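Long-range contacts in CRISPR-associated protein CasA/Cse1 (Thermus thermophilus, PDB 4AN8), which forms part of the Cascade ribonucleoprotein complex and probably serves CRISPR adaptive immunity, in which foreign nucleic acids such as viral and plasmid DNA are targeted: residues L117-L128 against R253-M264; L161-G170 against T246-L254. All coordinates share one frame; numbering follows the deposited sequence.

Contact 1 (L117-L128 against R253-M264); sequences LPEENPLPWSKL and RLLDEGDGVRFM. With ACT (acetate ion), chain D.
Leu-123 pairs with Met-264 through two backbone hydrogen bonds, Leu-123 N to Met-264 O at 2.8 Å and Met-264 N back to Leu-123 O. The short strand 123-124 thereby adds an antiparallel edge to a beta-hairpin, that of strands 250-256 and 261-273, next to its second strand. Pro-124 and Phe-263 form the adjoining non-hydrogen-bonded pair. As the chain turns into the 3-10 segment 125-128, Trp-125 N still reaches Arg-262 O (3.0 Å), approaching from above the carbonyl plane. That same oxygen also lies at the edge of the Trp-125 indole, whose NE1 is bonded to Pro-150 O.

The apolar part centres on Met-264. Its CG sits between the backbone N and the carbonyl carbon (chi1 64°), and from there the extended chain carries SD and CE to Leu-128 and Lys-127 of the 3-10 segment. Leu-128 lies alongside, pointing the opposite way, with CG and CD2 both touching SD, CG at 3.5 Å. The methyl CE ends against Lys-127 CB, a tight 3.5 Å, where the two side chains meet nearly at a right angle. On the outer part of the contact, the Pro-122 ring lies on Phe-263 CB and on CD1 of Leu-255.

Charged groups gather at Arg-253. Its NH2 points at Leu-117 O near the guanidinium plane, though the modelled separation is too short to be taken literally; NE makes a weak second bond to the same oxygen. NH1 forms a long salt bridge of 3.4 Å with OE2 of the poorly ordered Glu-119, the carboxylate standing almost perpendicular to the guanidinium. CD2 of Leu-255 lies over one guanidinium face, toward its rim. The backbone pairing and the methionine therefore probably provide the firmer hold, whereas the ion pair at the solvent-facing end is likely the looser element.

Contact 2 (L161-G170 against T246-L254); sequences LLVHQAFAPG and TWPARGVRL. With ACT (acetate ion), chain D; ACT (acetate ion), chain C.
Gln-165 of helix 154-167 reaches across to the backbone of Arg-250, in a helix-on-sheet packing where helix 161-167 and strand 250-254 run nearly antiparallel (168°) with their axes 9.5 Å apart. Bent at chi2 (-67°), the glutamine side chain presents its amide to this backbone and grips it twice. OE1 accepts from Arg-250 N at 2.9 Å, in the carbonyl plane and on a lone pair, while NE2 donates almost straight to Arg-250 O at 3.0 Å. The two bonds fix the rotation of the amide and satisfy polar backbone atoms in a buried place.

The imidazole of His-164 stands nearly perpendicular to the guanidinium of Arg-250 (85°). The aliphatic CG of the arginine approaches NE2 of the imidazole obliquely at 3.5 Å; NE2 is bonded to Tyr-266 OH, and ND1 only weakly to an acetate ion. Ala-168 CB sits in the angle between the two flat groups, over the rim of a face of each. About one turn earlier in the helix, CD1 of Leu-161 rests against the branched CB of Val-252 at 4.0 Å. At the guanidinium edge a second acetate, probably from the crystallisation liquor, has one oxygen held by both Arg-250 NE (2.8 Å) and Arg-250 NH2 (2.9 Å).

How the contacts relate
Strand 250-256 serves both contacts, which share Arg-253 and Leu-254 and have centres about 14 Å apart. Contact 2 is the buried one, setting helix 154-167 against the sheet; contact 1 lies farther from the centre of the chain, partly buried, and adds a short edge strand to the same sheet. Their chemistry differs accordingly: main-chain pairing, methionine packing and a weak surface ion pair in contact 1, a side-chain amide clasping the main chain in contact 2. They also touch directly, Leu-128 O packing on CB of His-164, and the same acetate is held by Arg-250 and, weakly, by Lys-127.

Contact 1 (L117-L128 against R253-M264)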
loop_
_atom_site.group_PDB
_atom_site.type_symbol
_atom_site.label_atom_id
_atom_site.label_comp_id
_atom_site.label_asym_id
_atom_site.label_seq_id
_atom_site.Cartn_x
_atom_site.Cartn_y
_atom_site.Cartn_z
ATOM N N LEU A 117 -25.442 4.698 16.518
ATOM C CA LEU A 117 -25.784 3.438 15.881
ATOM C C LEU A 117 -26.424 2.604 16.974
ATOM O O LEU A 117 -25.921 2.562 18.084
ATOM C CB LEU A 117 -24.539 2.734 15.349
ATOM C CG LEU A 117 -24.197 2.980 13.880
ATOM C CD1 LEU A 117 -22.823 2.378 13.519
ATOM C CD2 LEU A 117 -25.315 2.441 12.986
ATOM N N PRO A 118 -27.559 1.972 16.682
ATOM C CA PRO A 118 -28.196 1.071 17.647
ATOM C C PRO A 118 -27.317 -0.121 18.032
ATOM O O PRO A 118 -26.537 -0.590 17.213
ATOM C CB PRO A 118 -29.451 0.579 16.905
ATOM C CG PRO A 118 -29.361 1.133 15.511
ATOM C CD PRO A 118 -28.448 2.311 15.561
ATOM N N GLU A 119 -27.456 -0.603 19.264
ATOM C CA GLU A 119 -26.703 -1.762 19.736
ATOM C C GLU A 119 -27.400 -3.062 19.396
ATOM O O GLU A 119 -26.860 -4.137 19.636
ATOM C CB GLU A 119 -26.524 -1.709 21.253
ATOM C CG GLU A 119 -25.939 -0.416 21.773
ATOM C CD GLU A 119 -25.694 -0.454 23.264
ATOM O OE1 GLU A 119 -25.492 -1.563 23.808
ATOM O OE2 GLU A 119 -25.709 0.625 23.889
ATOM N N GLU A 120 -28.610 -2.963 18.857
ATOM C CA GLU A 120 -29.436 -4.139 18.590
ATOM C C GLU A 120 -29.096 -4.831 17.277
ATOM O O GLU A 120 -28.924 -4.183 16.241
ATOM C CB GLU A 120 -30.922 -3.778 18.623
ATOM C CG GLU A 120 -31.706 -4.568 19.649
ATOM C CD GLU A 120 -33.187 -4.604 19.347
ATOM O OE1 GLU A 120 -33.623 -5.526 18.623
ATOM O OE2 GLU A 120 -33.916 -3.713 19.833
ATOM N N ASN A 121 -29.029 -6.159 17.326
ATOM C CA ASN A 121 -28.687 -6.932 16.162
ATOM C C ASN A 121 -27.383 -6.520 15.458
ATOM O O ASN A 121 -27.366 -6.160 14.300
ATOM C CB ASN A 121 -29.878 -7.011 15.225
ATOM C CG ASN A 121 -31.126 -7.558 15.910
ATOM O OD1 ASN A 121 -32.172 -6.961 15.844
ATOM N ND2 ASN A 121 -31.006 -8.689 16.566
ATOM N N PRO A 122 -26.308 -6.591 16.219
ATOM C CA PRO A 122 -24.981 -6.160 15.834
ATOM C C PRO A 122 -24.250 -7.142 14.963
ATOM O O PRO A 122 -24.710 -8.212 14.799
ATOM C CB PRO A 122 -24.300 -6.025 17.175
ATOM C CG PRO A 122 -24.904 -7.004 17.960
ATOM C CD PRO A 122 -26.292 -7.160 17.556
ATOM N N LEU A 123 -23.141 -6.743 14.375
ATOM C CA LEU A 123 -22.283 -7.631 13.624
ATOM C C LEU A 123 -21.051 -7.957 14.431
ATOM O O LEU A 123 -20.677 -7.227 15.276
ATOM C CB LEU A 123 -21.875 -7.016 12.299
ATOM C CG LEU A 123 -22.901 -6.533 11.298
ATOM C CD1 LEU A 123 -22.264 -6.114 10.049
ATOM C CD2 LEU A 123 -23.878 -7.561 11.033
ATOM N N PRO A 124 -20.441 -9.129 14.167
ATOM C CA PRO A 124 -19.191 -9.506 14.843
ATOM C C PRO A 124 -18.090 -8.589 14.368
ATOM O O PRO A 124 -18.114 -8.215 13.192
ATOM C CB PRO A 124 -18.897 -10.920 14.322
ATOM C CG PRO A 124 -20.085 -11.318 13.481
ATOM C CD PRO A 124 -20.829 -10.090 13.119
ATOM N N TRP A 125 -17.154 -8.238 15.246
ATOM C CA TRP A 125 -16.053 -7.362 14.867
ATOM C C TRP A 125 -15.233 -7.975 13.750
ATOM O O TRP A 125 -14.502 -7.271 13.058
ATOM C CB TRP A 125 -15.164 -7.011 16.064
ATOM C CG TRP A 125 -14.251 -8.103 16.531
ATOM C CD1 TRP A 125 -14.580 -9.167 17.319
ATOM C CD2 TRP A 125 -12.846 -8.214 16.274
ATOM N NE1 TRP A 125 -13.478 -9.939 17.559
ATOM C CE2 TRP A 125 -12.394 -9.381 16.930
ATOM C CE3 TRP A 125 -11.924 -7.443 15.550
ATOM C CZ2 TRP A 125 -11.052 -9.804 16.883
ATOM C CZ3 TRP A 125 -10.581 -7.857 15.509
ATOM C CH2 TRP A 125 -10.165 -9.030 16.168
ATOM N N SER A 126 -15.370 -9.282 13.548
ATOM C CA SER A 126 -14.633 -9.956 12.479
ATOM C C SER A 126 -14.897 -9.350 11.093
ATOM O O SER A 126 -14.054 -9.446 10.208
ATOM C CB SER A 126 -14.963 -11.444 12.469
ATOM O OG SER A 126 -16.350 -11.636 12.287
ATOM N N LYS A 127 -16.066 -8.728 10.913
ATOM C CA LYS A 127 -16.414 -8.036 9.669
ATOM C C LYS A 127 -15.468 -6.839 9.344
ATOM O O LYS A 127 -15.380 -6.382 8.199
ATOM C CB LYS A 127 -17.863 -7.559 9.741
ATOM C CG LYS A 127 -18.251 -6.557 8.662
ATOM C CD LYS A 127 -18.827 -7.241 7.415
ATOM C CE LYS A 127 -19.216 -6.229 6.338
ATOM N NZ LYS A 127 -20.213 -6.793 5.390
ATOM N N LEU A 128 -14.778 -6.323 10.360
ATOM C CA LEU A 128 -13.813 -5.249 10.159
ATOM C C LEU A 128 -12.559 -5.736 9.462
ATOM O O LEU A 128 -11.797 -4.935 8.911
ATOM C CB LEU A 128 -13.415 -4.661 11.500
ATOM C CG LEU A 128 -14.525 -3.932 12.264
ATOM C CD1 LEU A 128 -13.991 -3.487 13.619
ATOM C CD2 LEU A 128 -15.087 -2.754 11.454
ATOM N N ARG A 253 -19.921 1.293 15.342
ATOM C CA ARG A 253 -19.860 1.568 16.769
ATOM C C ARG A 253 -19.487 0.315 17.545
ATOM O O ARG A 253 -20.345 -0.556 17.786
ATOM C CB ARG A 253 -21.178 2.111 17.311
ATOM C CG ARG A 253 -20.940 3.082 18.436
ATOM C CD ARG A 253 -21.643 2.695 19.710
ATOM N NE ARG A 253 -23.090 2.627 19.556
ATOM C CZ ARG A 253 -23.922 2.272 20.531
ATOM N NH1 ARG A 253 -23.448 1.963 21.731
ATOM N NH2 ARG A 253 -25.226 2.228 20.308
ATOM N N LEU A 254 -18.219 0.236 17.938
ATOM C CA LEU A 254 -17.744 -0.896 18.728
ATOM C C LEU A 254 -18.512 -0.948 20.040
ATOM O O LEU A 254 -18.723 0.074 20.679
ATOM C CB LEU A 254 -16.262 -0.750 19.021
ATOM C CG LEU A 254 -15.414 -0.532 17.784
ATOM C CD1 LEU A 254 -13.981 -0.232 18.207
ATOM C CD2 LEU A 254 -15.485 -1.735 16.814
ATOM N N LEU A 255 -18.923 -2.146 20.430
ATOM C CA LEU A 255 -19.626 -2.343 21.688
ATOM C C LEU A 255 -18.663 -2.897 22.768
ATOM O O LEU A 255 -18.004 -3.920 22.569
ATOM C CB LEU A 255 -20.822 -3.291 21.473
ATOM C CG LEU A 255 -21.794 -2.915 20.335
ATOM C CD1 LEU A 255 -23.036 -3.847 20.293
ATOM C CD2 LEU A 255 -22.214 -1.451 20.448
ATOM N N ASP A 256 -18.598 -2.219 23.908
ATOM C CA ASP A 256 -17.679 -2.580 24.973
ATOM C C ASP A 256 -18.254 -3.720 25.824
ATOM O O ASP A 256 -19.287 -3.556 26.486
ATOM C CB ASP A 256 -17.401 -1.331 25.823
ATOM C CG ASP A 256 -16.426 -1.584 26.973
ATOM O OD1 ASP A 256 -15.853 -2.699 27.071
ATOM O OD2 ASP A 256 -16.228 -0.632 27.775
ATOM N N GLU A 257 -17.586 -4.873 25.791
ATOM C CA GLU A 257 -17.950 -6.029 26.621
ATOM C C GLU A 257 -17.557 -5.847 28.083
ATOM O O GLU A 257 -17.924 -6.649 28.922
ATOM C CB GLU A 257 -17.261 -7.294 26.117
ATOM C CG GLU A 257 -17.619 -7.695 24.716
ATOM C CD GLU A 257 -19.062 -8.144 24.588
ATOM O OE1 GLU A 257 -19.336 -9.307 24.942
ATOM O OE2 GLU A 257 -19.916 -7.343 24.127
ATOM N N GLY A 258 -16.799 -4.803 28.385
ATOM C CA GLY A 258 -16.319 -4.584 29.738
ATOM C C GLY A 258 -14.805 -4.480 29.763
ATOM O O GLY A 258 -14.241 -3.576 30.399
ATOM N N ASP A 259 -14.143 -5.396 29.057
ATOM C CA ASP A 259 -12.691 -5.335 28.906
ATOM C C ASP A 259 -12.246 -5.757 27.500
ATOM O O ASP A 259 -11.113 -6.176 27.308
ATOM C CB ASP A 259 -12.017 -6.227 29.934
ATOM C CG ASP A 259 -12.373 -7.667 29.748
ATOM O OD1 ASP A 259 -12.964 -7.991 28.701
ATOM O OD2 ASP A 259 -12.067 -8.479 30.638
ATOM N N GLY A 260 -13.151 -5.659 26.534
ATOM C CA GLY A 260 -12.879 -6.064 25.169
ATOM C C GLY A 260 -14.087 -5.870 24.261
ATOM O O GLY A 260 -15.133 -5.341 24.669
ATOM N N VAL A 261 -13.944 -6.314 23.017
ATOM C CA VAL A 261 -14.988 -6.119 22.021
ATOM C C VAL A 261 -15.265 -7.415 21.277
ATOM O O VAL A 261 -14.337 -8.099 20.844
ATOM C CB VAL A 261 -14.579 -5.034 20.981
ATOM C CG1 VAL A 261 -15.552 -5.027 19.812
ATOM C CG2 VAL A 261 -14.488 -3.667 21.642
ATOM N N ARG A 262 -16.546 -7.740 21.126
ATOM C CA ARG A 262 -16.968 -8.863 20.294
ATOM C C ARG A 262 -17.830 -8.419 19.114
ATOM O O ARG A 262 -17.764 -9.015 18.049
ATOM C CB ARG A 262 -17.761 -9.889 21.112
ATOM C CG ARG A 262 -16.972 -10.651 22.171
ATOM C CD ARG A 262 -17.882 -11.661 22.912
ATOM N NE ARG A 262 -17.125 -12.504 23.823
ATOM C CZ ARG A 262 -16.927 -12.236 25.109
ATOM N NH1 ARG A 262 -17.453 -11.147 25.663
ATOM N NH2 ARG A 262 -16.203 -13.065 25.846
ATOM N N PHE A 263 -18.665 -7.406 19.333
ATOM C CA PHE A 263 -19.694 -6.978 18.382
ATOM C C PHE A 263 -19.690 -5.471 18.132
ATOM O O PHE A 263 -19.104 -4.698 18.888
ATOM C CB PHE A 263 -21.099 -7.391 18.872
ATOM C CG PHE A 263 -21.284 -8.866 18.981
ATOM C CD1 PHE A 263 -21.541 -9.628 17.861
ATOM C CD2 PHE A 263 -21.186 -9.495 20.204
ATOM C CE1 PHE A 263 -21.704 -11.003 17.955
ATOM C CE2 PHE A 263 -21.337 -10.865 20.302
ATOM C CZ PHE A 263 -21.589 -11.618 19.171
ATOM N N MET A 264 -20.368 -5.066 17.061
ATOM C CA MET A 264 -20.420 -3.678 16.653
ATOM C C MET A 264 -21.756 -3.345 15.978
ATOM O O MET A 264 -22.343 -4.181 15.280
ATOM C CB MET A 264 -19.264 -3.385 15.690
ATOM C CG MET A 264 -19.330 -4.150 14.385
ATOM S SD MET A 264 -17.859 -3.815 13.359
ATOM C CE MET A 264 -18.162 -4.892 11.970
HETATM C C ACT D . -19.112 -3.498 2.948
HETATM O O ACT D . -18.005 -2.917 3.159
HETATM O OXT ACT D . -19.867 -3.648 3.952
HETATM C CH3 ACT D . -19.500 -3.988 1.572
#

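Contact 2 (L161-G170 against T246-L254)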
loop_
_atom_site.group_PDB
_atom_site.type_symbol
_atom_site.label_atom_id
_atom_site.label_comp_id
_atom_site.label_asym_id
_atom_site.label_seq_id
_atom_site.Cartn_x
_atom_site.Cartn_y
_atom_site.Cartn_z
ATOM N N LEU A 161 -10.698 -1.331 13.297
ATOM C CA LEU A 161 -11.501 -0.182 12.884
ATOM C C LEU A 161 -10.768 0.621 11.815
ATOM O O LEU A 161 -11.311 0.918 10.762
ATOM C CB LEU A 161 -11.817 0.705 14.082
ATOM C CG LEU A 161 -12.528 2.035 13.792
ATOM C CD1 LEU A 161 -13.846 1.823 13.028
ATOM C CD2 LEU A 161 -12.749 2.828 15.102
ATOM N N LEU A 162 -9.521 0.965 12.099
ATOM C CA LEU A 162 -8.738 1.818 11.231
ATOM C C LEU A 162 -8.528 1.142 9.897
ATOM O O LEU A 162 -8.639 1.760 8.863
ATOM C CB LEU A 162 -7.372 2.081 11.839
ATOM C CG LEU A 162 -7.158 3.375 12.589
ATOM C CD1 LEU A 162 -5.631 3.488 12.830
ATOM C CD2 LEU A 162 -7.667 4.565 11.771
ATOM N N VAL A 163 -8.220 -0.148 9.925
ATOM C CA VAL A 163 -8.012 -0.838 8.676
ATOM C C VAL A 163 -9.297 -0.774 7.848
ATOM O O VAL A 163 -9.263 -0.452 6.663
ATOM C CB VAL A 163 -7.572 -2.303 8.900
ATOM C CG1 VAL A 163 -7.756 -3.120 7.598
ATOM C CG2 VAL A 163 -6.111 -2.342 9.432
ATOM N N HIS A 164 -10.424 -1.081 8.481
ATOM C CA HIS A 164 -11.681 -1.173 7.733
ATOM C C HIS A 164 -12.067 0.138 7.065
ATOM O O HIS A 164 -12.554 0.136 5.949
ATOM C CB HIS A 164 -12.817 -1.655 8.647
ATOM C CG HIS A 164 -14.081 -2.000 7.922
ATOM N ND1 HIS A 164 -14.168 -3.050 7.030
ATOM C CD2 HIS A 164 -15.318 -1.450 7.973
ATOM C CE1 HIS A 164 -15.395 -3.122 6.554
ATOM N NE2 HIS A 164 -16.114 -2.159 7.108
ATOM N N GLN A 165 -11.837 1.256 7.747
ATOM C CA GLN A 165 -12.178 2.584 7.215
ATOM C C GLN A 165 -11.327 2.984 6.006
ATOM O O GLN A 165 -11.748 3.830 5.198
ATOM C CB GLN A 165 -12.056 3.665 8.311
ATOM C CG GLN A 165 -13.010 3.488 9.498
ATOM C CD GLN A 165 -14.477 3.679 9.101
ATOM O OE1 GLN A 165 -14.855 3.411 7.970
ATOM N NE2 GLN A 165 -15.285 4.179 10.016
ATOM N N ALA A 166 -10.118 2.417 5.888
ATOM C CA ALA A 166 -9.264 2.787 4.763
ATOM C C ALA A 166 -9.430 1.807 3.601
ATOM O O ALA A 166 -9.365 2.203 2.435
ATOM C CB ALA A 166 -7.799 2.883 5.196
ATOM N N PHE A 167 -9.679 0.534 3.919
ATOM C CA PHE A 167 -9.590 -0.532 2.915
ATOM C C PHE A 167 -10.895 -1.293 2.552
ATOM O O PHE A 167 -10.875 -2.154 1.661
ATOM C CB PHE A 167 -8.531 -1.552 3.345
ATOM C CG PHE A 167 -7.129 -1.033 3.284
ATOM C CD1 PHE A 167 -6.453 -0.971 2.078
ATOM C CD2 PHE A 167 -6.476 -0.616 4.450
ATOM C CE1 PHE A 167 -5.150 -0.481 2.025
ATOM C CE2 PHE A 167 -5.187 -0.137 4.411
ATOM C CZ PHE A 167 -4.518 -0.078 3.187
ATOM N N ALA A 168 -12.005 -1.012 3.235
ATOM C CA ALA A 168 -13.248 -1.725 2.896
ATOM C C ALA A 168 -13.574 -1.549 1.417
ATOM O O ALA A 168 -13.726 -0.425 0.926
ATOM C CB ALA A 168 -14.436 -1.249 3.755
ATOM N N PRO A 169 -13.657 -2.669 0.695
ATOM C CA PRO A 169 -14.154 -2.678 -0.683
ATOM C C PRO A 169 -15.661 -2.414 -0.706
ATOM O O PRO A 169 -16.366 -2.806 0.235
ATOM C CB PRO A 169 -13.844 -4.113 -1.152
ATOM C CG PRO A 169 -13.805 -4.912 0.117
ATOM C CD PRO A 169 -13.212 -4.001 1.141
ATOM N N GLY A 170 -16.139 -1.739 -1.753
ATOM C CA GLY A 170 -17.569 -1.547 -1.941
ATOM C C GLY A 170 -18.302 -2.875 -2.080
ATOM O O GLY A 170 -17.691 -3.906 -2.358
ATOM N N THR A 246 -8.316 10.046 7.023
ATOM C CA THR A 246 -9.166 9.660 8.135
ATOM C C THR A 246 -10.619 9.510 7.698
ATOM O O THR A 246 -11.526 9.700 8.482
ATOM C CB THR A 246 -9.072 10.700 9.270
ATOM O OG1 THR A 246 -9.572 11.961 8.802
ATOM C CG2 THR A 246 -7.589 10.845 9.760
ATOM N N TRP A 247 -10.823 9.164 6.433
ATOM C CA TRP A 247 -12.159 9.049 5.881
ATOM C C TRP A 247 -13.091 8.093 6.647
ATOM O O TRP A 247 -12.722 6.942 6.930
ATOM C CB TRP A 247 -12.051 8.565 4.443
ATOM C CG TRP A 247 -13.300 8.729 3.678
ATOM C CD1 TRP A 247 -14.278 7.792 3.490
ATOM C CD2 TRP A 247 -13.742 9.920 3.008
ATOM N NE1 TRP A 247 -15.301 8.329 2.732
ATOM C CE2 TRP A 247 -14.990 9.633 2.423
ATOM C CE3 TRP A 247 -13.201 11.201 2.851
ATOM C CZ2 TRP A 247 -15.701 10.576 1.678
ATOM C CZ3 TRP A 247 -13.910 12.139 2.118
ATOM C CH2 TRP A 247 -15.152 11.820 1.542
ATOM N N PRO A 248 -14.339 8.542 6.931
ATOM C CA PRO A 248 -15.308 7.625 7.548
ATOM C C PRO A 248 -16.086 6.802 6.513
ATOM O O PRO A 248 -17.192 7.186 6.133
ATOM C CB PRO A 248 -16.252 8.579 8.286
ATOM C CG PRO A 248 -16.288 9.789 7.397
ATOM C CD PRO A 248 -14.885 9.905 6.782
ATOM N N ALA A 249 -15.529 5.671 6.072
ATOM C CA ALA A 249 -16.119 4.914 4.966
ATOM C C ALA A 249 -17.354 4.118 5.378
ATOM O O ALA A 249 -18.226 3.835 4.555
ATOM C CB ALA A 249 -15.101 3.989 4.370
ATOM N N ARG A 250 -17.405 3.732 6.649
ATOM C CA ARG A 250 -18.520 2.968 7.151
ATOM C C ARG A 250 -18.940 3.552 8.483
ATOM O O ARG A 250 -18.125 4.156 9.168
ATOM C CB ARG A 250 -18.114 1.507 7.329
ATOM C CG ARG A 250 -17.664 0.817 6.025
ATOM C CD ARG A 250 -18.874 0.484 5.102
ATOM N NE ARG A 250 -18.428 -0.266 3.927
ATOM C CZ ARG A 250 -17.935 0.307 2.829
ATOM N NH1 ARG A 250 -17.864 1.641 2.739
ATOM N NH2 ARG A 250 -17.532 -0.441 1.810
ATOM N N GLY A 251 -20.215 3.368 8.847
ATOM C CA GLY A 251 -20.659 3.680 10.193
ATOM C C GLY A 251 -20.315 2.497 11.067
ATOM O O GLY A 251 -20.679 1.359 10.764
ATOM N N VAL A 252 -19.598 2.744 12.157
ATOM C CA VAL A 252 -19.246 1.664 13.064
ATOM C C VAL A 252 -19.426 2.164 14.470
ATOM O O VAL A 252 -19.132 3.328 14.768
ATOM C CB VAL A 252 -17.766 1.229 12.901
ATOM C CG1 VAL A 252 -17.401 0.199 13.970
ATOM C CG2 VAL A 252 -17.503 0.682 11.496
ATOM N N ARG A 253 -19.921 1.293 15.342
ATOM C CA ARG A 253 -19.860 1.568 16.769
ATOM C C ARG A 253 -19.487 0.315 17.545
ATOM O O ARG A 253 -20.345 -0.556 17.786
ATOM C CB ARG A 253 -21.178 2.111 17.311
ATOM C CG ARG A 253 -20.940 3.082 18.436
ATOM C CD ARG A 253 -21.643 2.695 19.710
ATOM N NE ARG A 253 -23.090 2.627 19.556
ATOM C CZ ARG A 253 -23.922 2.272 20.531
ATOM N NH1 ARG A 253 -23.448 1.963 21.731
ATOM N NH2 ARG A 253 -25.226 2.228 20.308
ATOM N N LEU A 254 -18.219 0.236 17.938
ATOM C CA LEU A 254 -17.744 -0.896 18.728
ATOM C C LEU A 254 -18.512 -0.948 20.040
ATOM O O LEU A 254 -18.723 0.074 20.679
ATOM C CB LEU A 254 -16.262 -0.750 19.021
ATOM C CG LEU A 254 -15.414 -0.532 17.784
ATOM C CD1 LEU A 254 -13.981 -0.232 18.207
ATOM C CD2 LEU A 254 -15.485 -1.735 16.814
HETATM C C ACT D . -19.112 -3.498 2.948
HETATM O O ACT D . -18.005 -2.917 3.159
HETATM O OXT ACT D . -19.867 -3.648 3.952
HETATM C CH3 ACT D . -19.500 -3.988 1.572
HETATM C C ACT C . -11.484 -5.049 5.179
HETATM O O ACT C . -11.101 -4.480 6.248
HETATM O OXT ACT C . -12.726 -5.345 5.110
HETATM C CH3 ACT C . -10.514 -5.349 4.047
#